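PDB 6K0P: alpha-1,3-glucanase from Paenibacillus glycanilyticus, which hydrolyses the alpha-1,3-glucosidic linkages of alpha-1,3-glucan as a member of glycoside hydrolase family 87. Local coordinates for residues 101-106 and 137-142; 494-499 and 533-538. The protein carries 1 engineered substitution. All blocks are in the same frame, centred on the assembly; numbering follows the deposited sequence. Where two conformers were deposited one is given.

Interaction 1 of 2, residues 101-106 and 137-142. With GLC (alpha-D-glucopyranose), chain D; GLC (alpha-D-glucopyranose), chain B.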
loop_
_atom_site.group_PDB
_atom_site.type_symbol
_atom_site.label_atom_id
_atom_site.label_comp_id
_atom_site.label_asym_id
_atom_site.label_seq_id
_atom_site.Cartn_x
_atom_site.Cartn_y
_atom_site.Cartn_z
ATOM N N PHE A 101 1.496 15.122 19.947
ATOM C CA PHE A 101 1.189 14.888 18.545
ATOM C C PHE A 101 -0.006 15.744 18.152
ATOM O O PHE A 101 -0.945 15.920 18.936
ATOM C CB PHE A 101 0.764 13.438 18.332
ATOM C CG PHE A 101 1.887 12.441 18.380
ATOM C CD1 PHE A 101 2.615 12.125 17.235
ATOM C CD2 PHE A 101 2.193 11.797 19.563
ATOM C CE1 PHE A 101 3.643 11.190 17.287
ATOM C CE2 PHE A 101 3.214 10.856 19.622
ATOM C CZ PHE A 101 3.931 10.549 18.478
ATOM N N ASN A 102 0.011 16.235 16.914
ATOM C CA ASN A 102 -1.144 16.889 16.309
ATOM C C ASN A 102 -1.950 15.801 15.606
ATOM O O ASN A 102 -1.546 15.305 14.547
ATOM C CB ASN A 102 -0.661 17.962 15.330
ATOM C CG ASN A 102 -1.800 18.688 14.615
ATOM O OD1 ASN A 102 -2.799 18.087 14.224
ATOM N ND2 ASN A 102 -1.631 19.982 14.417
ATOM N N VAL A 103 -3.072 15.412 16.207
ATOM C CA VAL A 103 -3.929 14.359 15.675
ATOM C C VAL A 103 -5.149 14.998 15.033
ATOM O O VAL A 103 -5.642 16.042 15.475
ATOM C CB VAL A 103 -4.323 13.318 16.743
ATOM C CG1 VAL A 103 -3.085 12.580 17.231
ATOM C CG2 VAL A 103 -5.043 13.977 17.911
ATOM N N SER A 104 -5.649 14.359 13.978
ATOM C CA SER A 104 -6.705 14.962 13.179
ATOM C C SER A 104 -7.400 13.907 12.342
ATOM O O SER A 104 -6.777 12.942 11.899
ATOM C CB SER A 104 -6.122 16.009 12.229
ATOM O OG SER A 104 -7.135 16.585 11.430
ATOM N N SER A 105 -8.689 14.132 12.090
ATOM C CA SER A 105 -9.430 13.321 11.133
ATOM C C SER A 105 -9.650 14.042 9.804
ATOM O O SER A 105 -10.539 13.652 9.038
ATOM C CB SER A 105 -10.762 12.862 11.726
ATOM O OG SER A 105 -11.479 13.971 12.244
ATOM N N LYS A 106 -8.857 15.084 9.517
ATOM C CA LYS A 106 -9.018 15.823 8.261
ATOM C C LYS A 106 -9.006 14.900 7.040
ATOM O O LYS A 106 -9.802 15.079 6.106
ATOM C CB LYS A 106 -7.919 16.877 8.144
ATOM C CG LYS A 106 -7.893 17.556 6.776
ATOM C CD LYS A 106 -6.787 18.590 6.689
ATOM C CE LYS A 106 -6.825 19.292 5.329
ATOM N NZ LYS A 106 -5.879 20.437 5.278
ATOM N N GLU A 137 -5.730 7.586 10.680
ATOM C CA GLU A 137 -4.803 8.510 10.043
ATOM C C GLU A 137 -3.574 8.642 10.934
ATOM O O GLU A 137 -3.458 7.979 11.971
ATOM C CB GLU A 137 -5.471 9.851 9.720
ATOM C CG GLU A 137 -5.680 10.089 8.220
ATOM C CD GLU A 137 -4.379 10.302 7.470
ATOM O OE1 GLU A 137 -4.339 10.057 6.248
ATOM O OE2 GLU A 137 -3.394 10.745 8.102
ATOM N N ASP A 138 -2.635 9.490 10.514
ATOM C CA ASP A 138 -1.309 9.498 11.114
ATOM C C ASP A 138 -0.956 10.877 11.649
ATOM O O ASP A 138 -1.366 11.907 11.098
ATOM C CB ASP A 138 -0.228 9.130 10.090
ATOM C CG ASP A 138 -0.304 7.690 9.620
ATOM O OD1 ASP A 138 -1.137 6.895 10.132
ATOM O OD2 ASP A 138 0.494 7.360 8.711
ATOM N N ALA A 139 -0.154 10.886 12.710
ATOM C CA ALA A 139 0.443 12.111 13.227
ATOM C C ALA A 139 1.951 11.923 13.300
ATOM O O ALA A 139 2.435 10.875 13.743
ATOM C CB ALA A 139 -0.099 12.430 14.625
ATOM N N GLN A 140 2.696 12.940 12.869
ATOM C CA GLN A 140 4.153 12.884 12.783
ATOM C C GLN A 140 4.768 13.862 13.777
ATOM O O GLN A 140 4.312 15.004 13.896
ATOM C CB GLN A 140 4.628 13.253 11.368
ATOM C CG GLN A 140 4.071 12.374 10.242
ATOM C CD GLN A 140 2.634 12.707 9.863
ATOM O OE1 GLN A 140 2.189 13.846 10.000
ATOM N NE2 GLN A 140 1.896 11.699 9.409
ATOM N N LEU A 141 5.825 13.430 14.471
ATOM C CA LEU A 141 6.430 14.267 15.503
ATOM C C LEU A 141 7.911 13.948 15.648
ATOM O O LEU A 141 8.291 12.779 15.738
ATOM C CB LEU A 141 5.738 14.025 16.847
ATOM C CG LEU A 141 6.150 14.931 18.005
ATOM C CD1 LEU A 141 5.663 16.336 17.741
ATOM C CD2 LEU A 141 5.554 14.400 19.319
ATOM N N MET A 142 8.744 14.981 15.689
ATOM C CA MET A 142 10.162 14.819 15.978
ATOM C C MET A 142 10.465 15.456 17.324
ATOM O O MET A 142 9.948 16.530 17.646
ATOM C CB MET A 142 11.036 15.445 14.887
ATOM C CG MET A 142 12.546 15.337 15.133
ATOM S SD MET A 142 13.523 15.567 13.626
ATOM C CE MET A 142 12.181 15.867 12.488
HETATM C C1 GLC D . -1.190 19.474 10.598
HETATM C C2 GLC D . -2.398 18.548 10.519
HETATM C C3 GLC D . -2.823 18.272 9.083
HETATM C C4 GLC D . -3.040 19.613 8.409
HETATM C C5 GLC D . -1.817 20.497 8.588
HETATM C C6 GLC D . -2.067 21.826 7.885
HETATM O O2 GLC D . -2.152 17.370 11.258
HETATM O O3 GLC D . -4.053 17.622 9.135
HETATM O O4 GLC D . -3.264 19.483 7.013
HETATM O O5 GLC D . -1.509 20.677 9.964
HETATM O O6 GLC D . -3.082 22.551 8.559
HETATM C C1 GLC B . 3.405 19.994 9.297
HETATM C C2 GLC B . 1.902 19.806 9.242
HETATM C C3 GLC B . 1.222 19.463 10.575
HETATM C C4 GLC B . 2.062 18.454 11.288
HETATM C C5 GLC B . 3.423 19.052 11.489
HETATM C C6 GLC B . 4.328 18.176 12.345
HETATM O O1 GLC B . 3.682 21.238 9.739
HETATM O O2 GLC B . 1.332 20.934 8.632
HETATM O O3 GLC B . 0.047 18.749 10.304
HETATM O O4 GLC B . 1.486 18.189 12.533
HETATM O O5 GLC B . 3.992 19.103 10.215
HETATM O O6 GLC B . 4.529 16.883 11.830
HETATM O O HOH W 1 0.966 15.432 12.901
HETATM O O HOH W 2 2.412 16.290 15.459
HETATM O O HOH W 3 -2.388 14.320 11.965
#

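Interaction 2 of 2, residues 494-499 and 533-538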
loop_
_atom_site.group_PDB
_atom_site.type_symbol
_atom_site.label_atom_id
_atom_site.label_comp_id
_atom_site.label_asym_id
_atom_site.label_seq_id
_atom_site.Cartn_x
_atom_site.Cartn_y
_atom_site.Cartn_z
ATOM N N PHE A 494 -8.589 -20.129 -6.569
ATOM C CA PHE A 494 -8.495 -20.245 -8.020
ATOM C C PHE A 494 -9.889 -20.110 -8.621
ATOM O O PHE A 494 -10.847 -20.701 -8.110
ATOM C CB PHE A 494 -7.941 -21.620 -8.414
ATOM C CG PHE A 494 -6.526 -21.867 -7.965
ATOM C CD1 PHE A 494 -6.256 -22.305 -6.674
ATOM C CD2 PHE A 494 -5.463 -21.689 -8.845
ATOM C CE1 PHE A 494 -4.947 -22.544 -6.257
ATOM C CE2 PHE A 494 -4.163 -21.923 -8.439
ATOM C CZ PHE A 494 -3.902 -22.357 -7.147
ATOM N N GLN A 495 -10.004 -19.359 -9.718
ATOM C CA GLN A 495 -11.315 -19.080 -10.298
ATOM C C GLN A 495 -11.185 -18.806 -11.790
ATOM O O GLN A 495 -10.238 -18.142 -12.217
ATOM C CB GLN A 495 -11.940 -17.854 -9.610
ATOM C CG GLN A 495 -13.316 -17.422 -10.141
ATOM C CD GLN A 495 -13.823 -16.143 -9.477
ATOM O OE1 GLN A 495 -13.258 -15.688 -8.478
ATOM N NE2 GLN A 495 -14.881 -15.558 -10.031
ATOM N N SER A 496 -12.143 -19.318 -12.575
ATOM C CA SER A 496 -12.235 -19.048 -14.012
ATOM C C SER A 496 -13.523 -18.297 -14.308
ATOM O O SER A 496 -14.607 -18.723 -13.888
ATOM C CB SER A 496 -12.246 -20.348 -14.830
ATOM O OG SER A 496 -10.980 -20.974 -14.799
ATOM N N MET A 497 -13.403 -17.198 -15.047
ATOM C CA MET A 497 -14.568 -16.481 -15.539
ATOM C C MET A 497 -15.274 -17.306 -16.609
ATOM O O MET A 497 -14.640 -17.792 -17.553
ATOM C CB MET A 497 -14.110 -15.149 -16.136
ATOM C CG MET A 497 -15.177 -14.370 -16.880
ATOM S SD MET A 497 -14.466 -12.817 -17.469
ATOM C CE MET A 497 -15.773 -12.187 -18.518
ATOM N N SER A 498 -16.622 -17.470 -16.454
ATOM C CA SER A 498 -17.510 -18.051 -17.450
ATOM C C SER A 498 -18.093 -16.938 -18.312
ATOM O O SER A 498 -18.337 -15.830 -17.817
ATOM C CB SER A 498 -18.670 -18.777 -16.764
ATOM O OG SER A 498 -18.220 -19.873 -15.999
ATOM N N PRO A 499 -18.352 -17.195 -19.606
ATOM C CA PRO A 499 -18.172 -18.477 -20.291
ATOM C C PRO A 499 -16.798 -18.630 -20.952
ATOM O O PRO A 499 -16.566 -19.631 -21.625
ATOM C CB PRO A 499 -19.245 -18.417 -21.377
ATOM C CG PRO A 499 -19.256 -16.979 -21.763
ATOM C CD PRO A 499 -18.969 -16.193 -20.493
ATOM N N GLY A 533 -19.225 -20.570 -13.374
ATOM C CA GLY A 533 -18.911 -21.960 -13.156
ATOM C C GLY A 533 -17.503 -22.173 -12.637
ATOM O O GLY A 533 -16.827 -21.234 -12.210
ATOM N N PRO A 534 -17.036 -23.412 -12.670
ATOM C CA PRO A 534 -15.778 -23.783 -12.008
ATOM C C PRO A 534 -14.552 -23.504 -12.878
ATOM O O PRO A 534 -14.644 -23.047 -14.018
ATOM C CB PRO A 534 -15.954 -25.283 -11.767
ATOM C CG PRO A 534 -16.868 -25.728 -12.883
ATOM C CD PRO A 534 -17.795 -24.584 -13.150
ATOM N N ALA A 535 -13.383 -23.813 -12.316
ATOM C CA ALA A 535 -12.117 -23.407 -12.911
ATOM C C ALA A 535 -11.671 -24.396 -13.981
ATOM O O ALA A 535 -11.993 -25.589 -13.927
ATOM C CB ALA A 535 -11.033 -23.300 -11.838
ATOM N N TYR A 536 -10.903 -23.887 -14.947
ATOM C CA TYR A 536 -10.443 -24.658 -16.097
ATOM C C TYR A 536 -8.923 -24.704 -16.128
ATOM O O TYR A 536 -8.262 -23.662 -16.029
ATOM C CB TYR A 536 -10.958 -24.050 -17.403
ATOM C CG TYR A 536 -12.370 -24.482 -17.722
ATOM C CD1 TYR A 536 -13.447 -24.043 -16.951
ATOM C CD2 TYR A 536 -12.624 -25.341 -18.783
ATOM C CE1 TYR A 536 -14.742 -24.455 -17.238
ATOM C CE2 TYR A 536 -13.914 -25.760 -19.068
ATOM C CZ TYR A 536 -14.961 -25.313 -18.296
ATOM O OH TYR A 536 -16.240 -25.731 -18.600
ATOM N N GLY A 537 -8.378 -25.905 -16.297
ATOM C CA GLY A 537 -6.946 -26.095 -16.429
ATOM C C GLY A 537 -6.406 -26.889 -15.261
ATOM O O GLY A 537 -6.810 -28.034 -15.041
ATOM N N GLY A 538 -5.503 -26.304 -14.493
ATOM C CA GLY A 538 -5.021 -26.988 -13.309
ATOM C C GLY A 538 -3.898 -26.207 -12.664
ATOM O O GLY A 538 -3.497 -25.137 -13.138
HETATM O O HOH W 4 -14.238 -20.715 -11.193
HETATM O O HOH W 5 -16.094 -21.440 -15.472
#

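Interaction 1 of 2, residues 101-106 and 137-142
Phe101 and Leu141 meet where strand 96-104 faces strand 137-143. The phenylalanine CB starts beside the methyl of Ala139, with Phe101 CB 3.9 Å from Ala139 CB. Its ring then leaves CB on the side of the backbone N, anti to the carbonyl carbon (chi1 -75°), and this brings one side of the ring against the other strand. Phe101 CD1 lies 3.8 Å from Ala139 CB and also passes obliquely by the Ala139 carbonyl. Further out, Phe101 CE1 reaches Leu141 CB at 3.6 Å. Leu141 CD2 stands squarely above the ring centre, a CH-pi contact at 4.0 Å from the centroid. The buried ring also packs on Phe75 and Leu77 of strand 72-80 and on Val89 and Ile91 of strand 86-93.

The two strands belong to different antiparallel sheets, consistent with the galactose-binding-like beta-sandwich expected of this domain. They run nearly antiparallel, at 166°, yet share no direct hydrogen bond. Ala139 CB instead presses close on Asn102 O, at 3.2 Å, and water takes up the backbone polarity: one molecule accepts from Asn102 N and donates to Gln140 O, while a second donates to Asn102 O and accepts from Gln140 N.

That second water also touches O4 of the chain B glucose, one unit of the bound nigerose. Gln140 O receives a further bond from O6 of the same sugar, at 2.8 Å. The chain D glucose, whose C1 is joined to O3 of the chain B unit, gives a weak bond from its O2 to Asn102 OD1. Lys106, extended along its whole length, donates from NZ to O4 of the chain D glucose at 3.3 Å, and NZ also bonds to Gln248 O.

Interaction 2 of 2, residues 494-499 and 533-538
Ser496 drives its side chain against the backbone of Ala535 and Tyr536, and here the contact is tight. Its hydroxyl is anti to the carbonyl carbon (chi1 -70°), which turns OG to the backbone of the other segment, where Tyr536 N donates to Ser496 OG at 2.9 Å with an N-H...O angle of 154°. The same oxygen sits over the alpha carbon before it, with Ser496 OG 3.3 Å from Ala535 CA, and Ser496 CB lies 3.7 Å from Pro534 O. Were Ser496 replaced by an alanine, the Tyr536 amide would probably lose its acceptor and the loop be held less firmly to the strand end.

The packing is looser toward Ser498 and Gly533, both partly exposed. Gly533 N donates to Ser498 OG at 2.9 Å, but this bond is bent, at 135°. A water lies between Ser498 OG and Pro534 O, and another, nearer the Ser496 end, accepts from Ser496 N while donating to Gly533 O, so that two waters supplement the direct bond. Gln532, in the same loop one residue before this segment, accepts from the Ser498 amide through OE1.

Gln495 points away from the loop, bonding through OE1 to Trp466 and through NE2 to O6 of a bound glucose. Strand 490-496 is flanked by the parallel strands 465-469 and 520-524, and segment 533-538 leads into strand 537-541, so the contact folds an inter-strand loop against the end of a neighbouring rung, an arrangement belonging to the right-handed parallel beta-helix of the pectate-lyase-like fold.

From the N terminus, the chain first builds the part holding interaction 1. After residues 101-106 it makes a 30-residue excursion with two short strands and no helix, and returns as 137-142, closing the loop between two sheets. Having added strands 152-156 and 165-173 to those sheets, it enters the long run of largely parallel strands. Far along it interaction 2 forms: residues 494-499 are followed by 33 residues, three strands among them, before 533-538 comes back, tying the loop after strand 520-524 to the end of strand 490-496. The contacts are in series, neither nested nor crossed. They lie on opposite sides of the chain's centre, their centres about 46 Å apart, and each borders a different glycan pocket.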